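Long-range contacts in peptide ABC transporter permease (Staphylococcus hominis, PDB 6EXS), which probably carries small peptides, including a thioalcohol-conjugated dipeptide that is a precursor of axillary malodour, across the membrane as a POT transporter of the major facilitator superfamily: residues G67-M72 / F120-S125; L93-I98 / G126-N131; T255-G260 / Q445-T450; M60-V65 / L247-I252. All blocks are in the same frame, centred on the assembly; numbering follows the deposited sequence.

Contact 1 (G67-M72 / F120-S125); sequences GALIYM and FIIIGS. With OLC ((2R)-2,3-dihydroxypropyl (9Z)-octadec-9-enoate), chain C.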
loop_
_atom_site.group_PDB
_atom_site.type_symbol
_atom_site.label_atom_id
_atom_site.label_comp_id
_atom_site.label_asym_id
_atom_site.label_seq_id
_atom_site.Cartn_x
_atom_site.Cartn_y
_atom_site.Cartn_z
ATOM N N GLY A 67 -4.832 -2.727 5.409
ATOM C CA GLY A 67 -3.797 -2.082 4.604
ATOM C C GLY A 67 -2.448 -2.081 5.300
ATOM O O GLY A 67 -1.435 -2.390 4.675
ATOM N N ALA A 68 -2.433 -1.777 6.622
ATOM C CA ALA A 68 -1.234 -1.784 7.470
ATOM C C ALA A 68 -0.639 -3.193 7.548
ATOM O O ALA A 68 0.586 -3.334 7.483
ATOM C CB ALA A 68 -1.579 -1.290 8.871
ATOM N N LEU A 69 -1.501 -4.237 7.660
ATOM C CA LEU A 69 -1.041 -5.625 7.774
ATOM C C LEU A 69 -0.449 -6.159 6.492
ATOM O O LEU A 69 0.526 -6.892 6.566
ATOM C CB LEU A 69 -2.112 -6.567 8.331
ATOM C CG LEU A 69 -2.370 -6.427 9.842
ATOM C CD1 LEU A 69 -3.686 -7.036 10.229
ATOM C CD2 LEU A 69 -1.244 -7.037 10.671
ATOM N N ILE A 70 -0.983 -5.752 5.326
ATOM C CA ILE A 70 -0.447 -6.150 4.019
ATOM C C ILE A 70 1.016 -5.699 3.862
ATOM O O ILE A 70 1.855 -6.505 3.467
ATOM C CB ILE A 70 -1.369 -5.683 2.851
ATOM C CG1 ILE A 70 -2.560 -6.640 2.708
ATOM C CG2 ILE A 70 -0.587 -5.553 1.516
ATOM C CD1 ILE A 70 -3.726 -6.054 2.161
ATOM N N TYR A 71 1.311 -4.436 4.237
ATOM C CA TYR A 71 2.636 -3.820 4.172
ATOM C C TYR A 71 3.581 -4.351 5.257
ATOM O O TYR A 71 4.764 -4.532 4.970
ATOM C CB TYR A 71 2.521 -2.280 4.179
ATOM C CG TYR A 71 1.978 -1.738 2.869
ATOM C CD1 TYR A 71 0.611 -1.733 2.609
ATOM C CD2 TYR A 71 2.833 -1.306 1.860
ATOM C CE1 TYR A 71 0.107 -1.316 1.378
ATOM C CE2 TYR A 71 2.340 -0.875 0.626
ATOM C CZ TYR A 71 0.972 -0.878 0.392
ATOM O OH TYR A 71 0.456 -0.448 -0.812
ATOM N N MET A 72 3.057 -4.643 6.484
ATOM C CA MET A 72 3.830 -5.206 7.612
ATOM C C MET A 72 4.288 -6.636 7.335
ATOM O O MET A 72 5.409 -6.992 7.686
ATOM C CB MET A 72 3.009 -5.194 8.911
ATOM C CG MET A 72 3.264 -4.004 9.798
ATOM S SD MET A 72 1.985 -3.866 11.067
ATOM C CE MET A 72 2.055 -2.144 11.391
ATOM N N PHE A 120 -5.881 -14.750 4.396
ATOM C CA PHE A 120 -5.211 -15.306 3.216
ATOM C C PHE A 120 -4.567 -14.224 2.339
ATOM O O PHE A 120 -3.468 -14.435 1.820
ATOM C CB PHE A 120 -6.174 -16.196 2.406
ATOM C CG PHE A 120 -6.462 -17.553 3.013
ATOM C CD1 PHE A 120 -5.486 -18.542 3.045
ATOM C CD2 PHE A 120 -7.721 -17.856 3.509
ATOM C CE1 PHE A 120 -5.752 -19.796 3.600
ATOM C CE2 PHE A 120 -7.987 -19.108 4.072
ATOM C CZ PHE A 120 -7.001 -20.070 4.111
ATOM N N ILE A 121 -5.230 -13.051 2.195
ATOM C CA ILE A 121 -4.667 -11.962 1.395
ATOM C C ILE A 121 -3.505 -11.286 2.154
ATOM O O ILE A 121 -2.490 -11.007 1.513
ATOM C CB ILE A 121 -5.731 -10.979 0.831
ATOM C CG1 ILE A 121 -6.603 -11.712 -0.235
ATOM C CG2 ILE A 121 -5.081 -9.700 0.230
ATOM C CD1 ILE A 121 -8.011 -11.106 -0.517
ATOM N N ILE A 122 -3.595 -11.107 3.499
ATOM C CA ILE A 122 -2.482 -10.543 4.292
ATOM C C ILE A 122 -1.219 -11.419 4.123
ATOM O O ILE A 122 -0.161 -10.894 3.783
ATOM C CB ILE A 122 -2.833 -10.278 5.790
ATOM C CG1 ILE A 122 -3.772 -9.068 5.930
ATOM C CG2 ILE A 122 -1.547 -10.062 6.640
ATOM C CD1 ILE A 122 -4.661 -9.111 7.148
ATOM N N ILE A 123 -1.367 -12.749 4.305
ATOM C CA ILE A 123 -0.289 -13.729 4.215
ATOM C C ILE A 123 0.236 -13.866 2.784
ATOM O O ILE A 123 1.454 -13.846 2.587
ATOM C CB ILE A 123 -0.690 -15.095 4.854
ATOM C CG1 ILE A 123 -0.926 -14.908 6.375
ATOM C CG2 ILE A 123 0.401 -16.174 4.575
ATOM C CD1 ILE A 123 -1.155 -16.132 7.141
ATOM N N GLY A 124 -0.676 -14.007 1.821
ATOM C CA GLY A 124 -0.334 -14.113 0.411
ATOM C C GLY A 124 0.439 -12.911 -0.092
ATOM O O GLY A 124 1.480 -13.087 -0.724
ATOM N N SER A 125 -0.051 -11.674 0.205
ATOM C CA SER A 125 0.576 -10.399 -0.186
ATOM C C SER A 125 1.979 -10.206 0.431
ATOM O O SER A 125 2.894 -9.765 -0.261
ATOM C CB SER A 125 -0.328 -9.210 0.124
ATOM O OG SER A 125 -1.588 -9.335 -0.521
HETATM C C10 OLC C . 3.720 -13.680 7.572
HETATM C C9 OLC C . 2.959 -13.345 8.607
HETATM C C11 OLC C . 3.705 -13.101 6.186
HETATM C C8 OLC C . 1.883 -12.299 8.659
HETATM C C24 OLC C . 10.097 -8.190 13.543
HETATM C C12 OLC C . 4.433 -13.969 5.170
HETATM C C7 OLC C . 1.923 -11.458 9.935
HETATM C C6 OLC C . 1.592 -9.992 9.698
HETATM C C5 OLC C . 1.972 -9.045 10.830
HETATM C C4 OLC C . 3.460 -8.939 11.126
HETATM C C3 OLC C . 3.837 -7.644 11.827
HETATM C C2 OLC C . 5.139 -7.716 12.621
HETATM C C21 OLC C . 8.436 -9.274 11.976
HETATM C C1 OLC C . 6.366 -8.058 11.824
HETATM C C22 OLC C . 9.625 -8.349 12.115
HETATM O O19 OLC C . 6.512 -7.830 10.653
HETATM O O25 OLC C . 11.314 -7.454 13.591
HETATM O O23 OLC C . 10.690 -8.886 11.333
HETATM O O20 OLC C . 7.291 -8.643 12.602
HETATM O O HOH W 1 3.410 -7.259 1.365
#

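Contact 2 (L93-I98 / G126-N131); sequences LGAVLI and GLMKPN. With OLC ((2R)-2,3-dihydroxypropyl (9Z)-octadec-9-enoate), chain M.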
loop_
_atom_site.group_PDB
_atom_site.type_symbol
_atom_site.label_atom_id
_atom_site.label_comp_id
_atom_site.label_asym_id
_atom_site.label_seq_id
_atom_site.Cartn_x
_atom_site.Cartn_y
_atom_site.Cartn_z
ATOM N N LEU A 93 3.405 -19.285 -3.858
ATOM C CA LEU A 93 2.587 -19.611 -2.693
ATOM C C LEU A 93 1.706 -18.417 -2.351
ATOM O O LEU A 93 0.510 -18.596 -2.140
ATOM C CB LEU A 93 3.434 -20.068 -1.492
ATOM C CG LEU A 93 2.651 -20.593 -0.278
ATOM C CD1 LEU A 93 1.697 -21.716 -0.665
ATOM C CD2 LEU A 93 3.592 -21.069 0.799
ATOM N N GLY A 94 2.282 -17.215 -2.415
ATOM C CA GLY A 94 1.563 -15.970 -2.193
ATOM C C GLY A 94 0.362 -15.836 -3.105
ATOM O O GLY A 94 -0.752 -15.629 -2.628
ATOM N N ALA A 95 0.573 -16.018 -4.420
ATOM C CA ALA A 95 -0.469 -15.949 -5.452
ATOM C C ALA A 95 -1.634 -16.917 -5.200
ATOM O O ALA A 95 -2.782 -16.519 -5.356
ATOM C CB ALA A 95 0.135 -16.195 -6.827
ATOM N N VAL A 96 -1.333 -18.179 -4.797
ATOM C CA VAL A 96 -2.320 -19.229 -4.509
ATOM C C VAL A 96 -3.135 -18.805 -3.282
ATOM O O VAL A 96 -4.365 -18.800 -3.329
ATOM C CB VAL A 96 -1.648 -20.631 -4.347
ATOM C CG1 VAL A 96 -2.645 -21.678 -3.830
ATOM C CG2 VAL A 96 -1.024 -21.095 -5.658
ATOM N N LEU A 97 -2.437 -18.391 -2.209
ATOM C CA LEU A 97 -3.043 -17.902 -0.977
ATOM C C LEU A 97 -3.959 -16.688 -1.224
ATOM O O LEU A 97 -5.068 -16.661 -0.687
ATOM C CB LEU A 97 -1.960 -17.608 0.065
ATOM C CG LEU A 97 -1.280 -18.846 0.661
ATOM C CD1 LEU A 97 -0.103 -18.456 1.507
ATOM C CD2 LEU A 97 -2.248 -19.666 1.517
ATOM N N ILE A 98 -3.526 -15.727 -2.091
ATOM C CA ILE A 98 -4.304 -14.540 -2.477
ATOM C C ILE A 98 -5.622 -14.968 -3.178
ATOM O O ILE A 98 -6.680 -14.435 -2.828
ATOM C CB ILE A 98 -3.448 -13.527 -3.301
ATOM C CG1 ILE A 98 -2.452 -12.787 -2.397
ATOM C CG2 ILE A 98 -4.325 -12.530 -4.094
ATOM C CD1 ILE A 98 -1.261 -12.180 -3.128
ATOM N N GLY A 126 2.158 -10.591 1.690
ATOM C CA GLY A 126 3.462 -10.525 2.341
ATOM C C GLY A 126 4.467 -11.426 1.661
ATOM O O GLY A 126 5.650 -11.097 1.606
ATOM N N LEU A 127 3.987 -12.544 1.079
ATOM C CA LEU A 127 4.799 -13.516 0.347
ATOM C C LEU A 127 5.040 -13.110 -1.115
ATOM O O LEU A 127 6.148 -13.274 -1.627
ATOM C CB LEU A 127 4.155 -14.914 0.396
ATOM C CG LEU A 127 4.291 -15.717 1.688
ATOM C CD1 LEU A 127 3.417 -16.944 1.637
ATOM C CD2 LEU A 127 5.737 -16.151 1.922
ATOM N N MET A 128 4.000 -12.615 -1.792
ATOM C CA MET A 128 4.092 -12.241 -3.186
ATOM C C MET A 128 4.685 -10.860 -3.421
ATOM O O MET A 128 5.578 -10.747 -4.265
ATOM C CB MET A 128 2.727 -12.372 -3.878
ATOM C CG MET A 128 2.819 -12.417 -5.383
ATOM S SD MET A 128 1.189 -12.365 -6.131
ATOM C CE MET A 128 1.619 -11.981 -7.811
ATOM N N LYS A 129 4.162 -9.808 -2.738
ATOM C CA LYS A 129 4.547 -8.400 -2.960
ATOM C C LYS A 129 6.061 -8.108 -2.978
ATOM O O LYS A 129 6.518 -7.625 -4.017
ATOM C CB LYS A 129 3.860 -7.449 -1.986
ATOM C CG LYS A 129 3.022 -6.401 -2.649
ATOM C CD LYS A 129 1.646 -6.421 -2.043
ATOM C CE LYS A 129 0.991 -5.094 -2.233
ATOM N NZ LYS A 129 -0.443 -5.136 -1.870
ATOM N N PRO A 130 6.870 -8.342 -1.909
ATOM C CA PRO A 130 8.285 -7.968 -2.000
ATOM C C PRO A 130 9.111 -8.854 -2.927
ATOM O O PRO A 130 10.138 -8.418 -3.449
ATOM C CB PRO A 130 8.755 -8.064 -0.545
ATOM C CG PRO A 130 7.889 -9.098 0.057
ATOM C CD PRO A 130 6.558 -8.898 -0.573
ATOM N N ASN A 131 8.639 -10.088 -3.143
ATOM C CA ASN A 131 9.340 -11.124 -3.883
ATOM C C ASN A 131 9.216 -11.018 -5.393
ATOM O O ASN A 131 10.221 -11.265 -6.069
ATOM C CB ASN A 131 8.947 -12.481 -3.349
ATOM C CG ASN A 131 9.539 -12.619 -1.960
ATOM O OD1 ASN A 131 10.668 -12.168 -1.695
ATOM N ND2 ASN A 131 8.774 -13.117 -1.015
HETATM C C24 OLC M . 9.305 -24.221 -2.243
HETATM C C5 OLC M . 0.698 -25.541 -3.062
HETATM C C4 OLC M . 1.412 -24.274 -3.501
HETATM C C3 OLC M . 2.923 -24.419 -3.575
HETATM C C2 OLC M . 3.620 -23.121 -3.957
HETATM C C21 OLC M . 7.058 -23.152 -2.615
HETATM C C1 OLC M . 5.118 -23.217 -4.033
HETATM C C22 OLC M . 7.826 -24.448 -2.479
HETATM O O19 OLC M . 5.759 -23.053 -5.039
HETATM O O25 OLC M . 9.950 -23.696 -3.397
HETATM O O23 OLC M . 7.276 -25.215 -1.401
HETATM O O20 OLC M . 5.657 -23.462 -2.825
#

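Contact 3 (T255-G260 / Q445-T450); sequences TVLVLG and QAINGT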
loop_
_atom_site.group_PDB
_atom_site.type_symbol
_atom_site.label_atom_id
_atom_site.label_comp_id
_atom_site.label_asym_id
_atom_site.label_seq_id
_atom_site.Cartn_x
_atom_site.Cartn_y
_atom_site.Cartn_z
ATOM N N THR A 255 -3.383 -3.775 18.691
ATOM C CA THR A 255 -2.175 -4.578 18.452
ATOM C C THR A 255 -1.370 -3.988 17.283
ATOM O O THR A 255 -0.167 -3.763 17.418
ATOM C CB THR A 255 -2.556 -6.059 18.225
ATOM O OG1 THR A 255 -3.164 -6.574 19.408
ATOM C CG2 THR A 255 -1.364 -6.931 17.837
ATOM N N VAL A 256 -2.057 -3.714 16.158
ATOM C CA VAL A 256 -1.501 -3.157 14.925
ATOM C C VAL A 256 -1.065 -1.689 15.155
ATOM O O VAL A 256 -0.100 -1.245 14.541
ATOM C CB VAL A 256 -2.476 -3.384 13.728
ATOM C CG1 VAL A 256 -1.975 -2.738 12.434
ATOM C CG2 VAL A 256 -2.721 -4.878 13.509
ATOM N N LEU A 257 -1.718 -0.969 16.099
ATOM C CA LEU A 257 -1.317 0.394 16.473
ATOM C C LEU A 257 0.051 0.299 17.163
ATOM O O LEU A 257 0.962 1.051 16.811
ATOM C CB LEU A 257 -2.357 1.074 17.400
ATOM C CG LEU A 257 -1.957 2.415 18.050
ATOM C CD1 LEU A 257 -1.648 3.478 17.014
ATOM C CD2 LEU A 257 -3.036 2.914 18.978
ATOM N N VAL A 258 0.198 -0.662 18.102
ATOM C CA VAL A 258 1.445 -0.917 18.825
ATOM C C VAL A 258 2.557 -1.245 17.816
ATOM O O VAL A 258 3.601 -0.587 17.838
ATOM C CB VAL A 258 1.273 -1.992 19.937
ATOM C CG1 VAL A 258 2.616 -2.492 20.449
ATOM C CG2 VAL A 258 0.438 -1.452 21.093
ATOM N N LEU A 259 2.284 -2.194 16.883
ATOM C CA LEU A 259 3.207 -2.613 15.822
ATOM C C LEU A 259 3.642 -1.469 14.904
ATOM O O LEU A 259 4.820 -1.368 14.580
ATOM C CB LEU A 259 2.626 -3.777 15.005
ATOM C CG LEU A 259 2.750 -5.169 15.619
ATOM C CD1 LEU A 259 1.952 -6.171 14.831
ATOM C CD2 LEU A 259 4.191 -5.615 15.687
ATOM N N GLY A 260 2.707 -0.601 14.540
ATOM C CA GLY A 260 2.983 0.562 13.705
ATOM C C GLY A 260 3.868 1.608 14.351
ATOM O O GLY A 260 4.462 2.423 13.648
ATOM N N GLN A 445 -1.036 3.710 8.088
ATOM C CA GLN A 445 -2.254 2.901 8.055
ATOM C C GLN A 445 -2.609 2.324 9.437
ATOM O O GLN A 445 -3.800 2.186 9.756
ATOM C CB GLN A 445 -2.142 1.790 6.994
ATOM C CG GLN A 445 -2.432 2.247 5.559
ATOM C CD GLN A 445 -3.916 2.381 5.276
ATOM O OE1 GLN A 445 -4.622 3.219 5.860
ATOM N NE2 GLN A 445 -4.415 1.598 4.330
ATOM N N ALA A 446 -1.570 2.025 10.265
ATOM C CA ALA A 446 -1.699 1.529 11.647
ATOM C C ALA A 446 -2.273 2.611 12.555
ATOM O O ALA A 446 -3.111 2.297 13.397
ATOM C CB ALA A 446 -0.354 1.067 12.178
ATOM N N ILE A 447 -1.835 3.885 12.387
ATOM C CA ILE A 447 -2.357 5.035 13.140
ATOM C C ILE A 447 -3.808 5.299 12.667
ATOM O O ILE A 447 -4.699 5.515 13.497
ATOM C CB ILE A 447 -1.450 6.310 13.003
ATOM C CG1 ILE A 447 0.066 6.044 13.295
ATOM C CG2 ILE A 447 -1.965 7.473 13.837
ATOM C CD1 ILE A 447 0.469 5.332 14.584
ATOM N N ASN A 448 -4.038 5.245 11.334
ATOM C CA ASN A 448 -5.353 5.439 10.703
ATOM C C ASN A 448 -6.479 4.568 11.289
ATOM O O ASN A 448 -7.596 5.062 11.430
ATOM C CB ASN A 448 -5.270 5.259 9.192
ATOM C CG ASN A 448 -4.693 6.439 8.471
ATOM O OD1 ASN A 448 -4.538 7.520 9.039
ATOM N ND2 ASN A 448 -4.351 6.254 7.196
ATOM N N GLY A 449 -6.152 3.311 11.644
ATOM C CA GLY A 449 -7.062 2.331 12.227
ATOM C C GLY A 449 -7.686 2.766 13.542
ATOM O O GLY A 449 -8.791 2.326 13.877
ATOM N N THR A 450 -6.979 3.635 14.298
ATOM C CA THR A 450 -7.416 4.182 15.589
ATOM C C THR A 450 -7.885 5.631 15.409
ATOM O O THR A 450 -8.859 6.040 16.045
ATOM C CB THR A 450 -6.288 4.028 16.613
ATOM O OG1 THR A 450 -5.911 2.652 16.657
ATOM C CG2 THR A 450 -6.684 4.487 18.018
#

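Contact 4 (M60-V65 / L247-I252); sequences MSIMSV and LSFDLI. Unlike the reference sequence in segment 247-252: D250 (reference Asn). With OLC ((2R)-2,3-dihydroxypropyl (9Z)-octadec-9-enoate), chain N.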
loop_
_atom_site.group_PDB
_atom_site.type_symbol
_atom_site.label_atom_id
_atom_site.label_comp_id
_atom_site.label_asym_id
_atom_site.label_seq_id
_atom_site.Cartn_x
_atom_site.Cartn_y
_atom_site.Cartn_z
ATOM N N MET A 60 -14.391 1.327 8.668
ATOM C CA MET A 60 -13.339 2.289 8.349
ATOM C C MET A 60 -12.015 1.833 8.969
ATOM O O MET A 60 -11.000 1.798 8.285
ATOM C CB MET A 60 -13.725 3.695 8.857
ATOM C CG MET A 60 -14.840 4.369 8.055
ATOM S SD MET A 60 -14.876 6.179 8.244
ATOM C CE MET A 60 -15.588 6.345 9.837
ATOM N N SER A 61 -12.043 1.451 10.255
ATOM C CA SER A 61 -10.898 0.921 11.008
ATOM C C SER A 61 -10.309 -0.339 10.332
ATOM O O SER A 61 -9.092 -0.380 10.114
ATOM C CB SER A 61 -11.296 0.625 12.452
ATOM O OG SER A 61 -10.190 0.093 13.159
ATOM N N ILE A 62 -11.181 -1.330 9.957
ATOM C CA ILE A 62 -10.809 -2.574 9.256
ATOM C C ILE A 62 -9.986 -2.283 7.974
ATOM O O ILE A 62 -8.931 -2.884 7.790
ATOM C CB ILE A 62 -12.047 -3.487 8.994
ATOM C CG1 ILE A 62 -12.595 -4.074 10.326
ATOM C CG2 ILE A 62 -11.723 -4.610 7.981
ATOM C CD1 ILE A 62 -14.071 -4.533 10.340
ATOM N N MET A 63 -10.454 -1.339 7.124
ATOM C CA MET A 63 -9.784 -0.922 5.880
ATOM C C MET A 63 -8.303 -0.527 6.090
ATOM O O MET A 63 -7.427 -0.996 5.351
ATOM C CB MET A 63 -10.558 0.218 5.187
ATOM C CG MET A 63 -11.869 -0.228 4.570
ATOM S SD MET A 63 -11.712 -1.401 3.190
ATOM C CE MET A 63 -11.317 -0.281 1.857
ATOM N N SER A 64 -8.036 0.287 7.140
ATOM C CA SER A 64 -6.712 0.782 7.498
ATOM C C SER A 64 -5.823 -0.292 8.109
ATOM O O SER A 64 -4.674 -0.424 7.704
ATOM C CB SER A 64 -6.833 1.983 8.424
ATOM O OG SER A 64 -7.312 3.094 7.692
ATOM N N VAL A 65 -6.360 -1.073 9.067
ATOM C CA VAL A 65 -5.649 -2.163 9.747
ATOM C C VAL A 65 -5.262 -3.240 8.719
ATOM O O VAL A 65 -4.125 -3.727 8.729
ATOM C CB VAL A 65 -6.457 -2.696 10.965
ATOM C CG1 VAL A 65 -5.852 -3.976 11.542
ATOM C CG2 VAL A 65 -6.579 -1.626 12.047
ATOM N N LEU A 247 -14.021 -10.685 22.273
ATOM C CA LEU A 247 -13.296 -10.536 21.012
ATOM C C LEU A 247 -13.948 -9.495 20.101
ATOM O O LEU A 247 -14.996 -9.741 19.496
ATOM C CB LEU A 247 -13.082 -11.895 20.300
ATOM C CG LEU A 247 -12.349 -11.888 18.940
ATOM C CD1 LEU A 247 -10.877 -11.555 19.089
ATOM C CD2 LEU A 247 -12.495 -13.213 18.241
ATOM N N SER A 248 -13.302 -8.324 20.020
ATOM C CA SER A 248 -13.710 -7.177 19.217
ATOM C C SER A 248 -12.576 -6.808 18.268
ATOM O O SER A 248 -11.449 -7.284 18.451
ATOM C CB SER A 248 -14.020 -5.992 20.129
ATOM O OG SER A 248 -12.897 -5.615 20.912
ATOM N N PHE A 249 -12.858 -5.930 17.276
ATOM C CA PHE A 249 -11.831 -5.468 16.339
ATOM C C PHE A 249 -10.760 -4.601 17.024
ATOM O O PHE A 249 -9.635 -4.547 16.538
ATOM C CB PHE A 249 -12.422 -4.779 15.091
ATOM C CG PHE A 249 -11.403 -4.707 13.981
ATOM C CD1 PHE A 249 -11.012 -5.855 13.297
ATOM C CD2 PHE A 249 -10.764 -3.509 13.679
ATOM C CE1 PHE A 249 -10.023 -5.801 12.320
ATOM C CE2 PHE A 249 -9.775 -3.457 12.695
ATOM C CZ PHE A 249 -9.419 -4.601 12.019
ATOM N N ASP A 250 -11.097 -3.976 18.178
ATOM C CA ASP A 250 -10.183 -3.172 18.996
ATOM C C ASP A 250 -8.963 -3.992 19.417
ATOM O O ASP A 250 -7.880 -3.422 19.516
ATOM C CB ASP A 250 -10.890 -2.598 20.233
ATOM C CG ASP A 250 -11.918 -1.516 19.962
ATOM O OD1 ASP A 250 -11.908 -0.951 18.845
ATOM O OD2 ASP A 250 -12.709 -1.208 20.881
ATOM N N LEU A 251 -9.123 -5.332 19.620
ATOM C CA LEU A 251 -8.014 -6.234 19.947
ATOM C C LEU A 251 -6.993 -6.178 18.807
ATOM O O LEU A 251 -5.797 -6.052 19.075
ATOM C CB LEU A 251 -8.499 -7.684 20.163
ATOM C CG LEU A 251 -7.410 -8.703 20.567
ATOM C CD1 LEU A 251 -7.430 -8.981 22.061
ATOM C CD2 LEU A 251 -7.551 -10.001 19.787
ATOM N N ILE A 252 -7.476 -6.231 17.545
ATOM C CA ILE A 252 -6.651 -6.182 16.338
ATOM C C ILE A 252 -6.094 -4.771 16.136
ATOM O O ILE A 252 -4.883 -4.621 16.040
ATOM C CB ILE A 252 -7.400 -6.705 15.066
ATOM C CG1 ILE A 252 -8.298 -7.951 15.354
ATOM C CG2 ILE A 252 -6.435 -6.954 13.890
ATOM C CD1 ILE A 252 -7.606 -9.277 15.824
HETATM C C24 OLC N . -16.791 -7.172 13.595
HETATM C C5 OLC N . -9.913 -12.698 14.002
HETATM C C4 OLC N . -10.403 -11.259 14.084
HETATM C C3 OLC N . -11.787 -11.123 14.696
HETATM C C2 OLC N . -12.283 -9.683 14.779
HETATM C C21 OLC N . -15.523 -8.069 15.581
HETATM C C1 OLC N . -13.667 -9.561 15.354
HETATM C C22 OLC N . -16.665 -8.284 14.611
HETATM O O19 OLC N . -14.173 -10.367 16.094
HETATM O O25 OLC N . -17.402 -6.029 14.176
HETATM O O23 OLC N . -16.545 -9.545 13.950
HETATM O O20 OLC N . -14.276 -8.437 14.941
#

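Contact 1 (G67-M72 / F120-S125)
L69 and I70 meet I121, I122 and S125 through apolar contacts, with no direct hydrogen bond between the two helices. The side chains of L69 and I122 cross obliquely: I122 CD1 reaches L69 CB at 3.8 Å, while its other branch, CG2, rests on the backbone O of L69, also at 3.8 Å. I70 uses both of its branches. CG1 stands beside its own backbone N (chi1 -80°) and lies 4.2 Å from I122 CG1, with CD1 loosely against I121 CG2, whereas CG2 turns toward the carbonyl side and reaches S125 CB at 3.9 Å.

The S125 hydroxyl turns back on its own helix. OG donates to I121 O at 2.8 Å, and S125 N approaches that same oxygen from the opposite face of its plane, so one carbonyl is gripped twice. A water gives a bond to I70 O (2.7 Å) and a weak one to S125 O, a partly weak link between the backbones. A monoolein chain lies against L69, with OLC C5 3.8 Å from L69 CD2. This is parallel helix packing, the segment axes 30° apart and 8.2 Å at closest approach, within the N-terminal helical bundle of the major facilitator fold.

Contact 2 (L93-I98 / G126-N131)
M128 and L127 meet the 93-98 helix on either side of G94, whose missing side chain lets the two backbones close in to 4.6 Å between G94 CA and M128 CA. M128 leaves its helix with CG opposite the backbone N (chi1 -162°) and then runs extended, which carries the sulfur across to A95 and I98. There SD lies 3.9 Å from I98 CD1 and 4.0 Å from A95 CB; the side chains of I98 and M128 cross at about a right angle. The contact is wholly apolar, and M128 also touches V24 and E28 of helix 16-44. E28 belongs to the ExxER motif of POT transporters, which places this packing just behind a conserved polar site of the family.

The setting is a close crossing of transmembrane helices that run in roughly opposing directions, the short axes meeting at 133° and coming within 7.7 Å, with G94 at the point of nearest backbone approach. L127 fills the other flank: its CB sits 3.8 Å from G94 CA, and its CD1 reaches on to L97 CD1 at 3.8 Å and more loosely to L93 CG. Lipid borders this flank, since L93 CD1 touches OLC C4 at 3.8 Å and another monoolein reaches L127. The backbone O of L127 accepts a bond from N131 ND2 at 2.7 Å, one turn further along the helix that P130 kinks; N131 ND2 also binds G77 O of helix 74-106.

Contact 3 (T255-G260 / Q445-T450)
V256 brings its backbone against A446: the methyl CB of A446 lies 3.3 Å from V256 O, an oxygen already engaged in its own helix as the acceptor for G260 N. The side chain of V256 adds little here, with CG1 4.1 Å from the same methyl, and reaches V65 and A68 of helix 56-72 as well. L257 comes next and has the larger share. Its chi1 of 170° sends CG out from the backbone, and a chi2 of 60° then points CD1 at I447 and CD2 at T450. CD1 meets I447 CD1 at 3.7 Å; I447 starts out away from this helix and only its end bends back. CD2 approaches T450 OG1 at 3.7 Å, a plain packing contact, with the two side chains crossing at about a right angle.

The crossing joins helix 249-273, probably one of the two extra helices that bacterial POT transporters insert between their six-helix bundles, to helix 430-451 of the C-terminal half. The segment axes run at 144° to each other and approach to 8.1 Å. One turn beyond V256 comes G260, whose bare CA takes the A446 methyl at 3.7 Å, so that this methyl rests on both G260 CA and V256 O. G260 O accepts a hydrogen bond from S443 OG, a polar tie to helix 430-451 about one turn before A446.

Contact 4 (M60-V65 / L247-I252)
The additional helix 249-273, probably one of the pair lying between the two bundles of a POT transporter, is held against helix 56-72 by the ring of F249, which enters among S61, I62 and V65. I62 CG1 lies over the centre of one ring face, 3.5 Å from the centroid and only 6° off the ring normal, a clear CH-pi contact. The opposite face is partly covered from its own helix by I252 CB, displaced toward the rim. F249 reaches this place with its CG opposite the backbone N (chi1 -162°), which throws the ring outward to the neighbouring helix.

S61 OG sits at the ring edge, in its plane, 3.6 Å from F249 CE2; its hydrogen bond goes elsewhere, to G449 O on helix 430-451. The V65 and F249 side chains point at each other, V65 CG1 meeting the ring obliquely, 3.7 Å from F249 CZ, and lying 3.8 Å from I252 CG2. A monoolein lies at the ring edge through C2 and reaches I252 CD1 with C4 at 3.8 Å. With no hydrogen bond across it, the contact depends on dispersion and on the fit around one aromatic ring, while the serine hydroxyl spends its polarity on a third helix.

Helix 56-72 carries contact 4 in its 60-65 turns and contact 1 in its 67-72 turns, their centres 14 Å apart. Contact 2 follows 9 Å from contact 1 on the shared helix 110-137, and I98 CD1 packs on G124 and S125 between them. Contact 3 shares helix 249-273 with contact 4, 9 Å away, joined by the S61-G449 bond, and touches contact 1, 14 Å off, through M72 CE on G260 N and A68 on A446. Contacts 2 and 3 lie 23 Å apart without touching. In the chain, contacts 1 and 2 interleave inside the loop closed by contact 4; contact 3 follows. Helix 56-72 thus connects the N-terminal packing to helices 249-273 and 430-451.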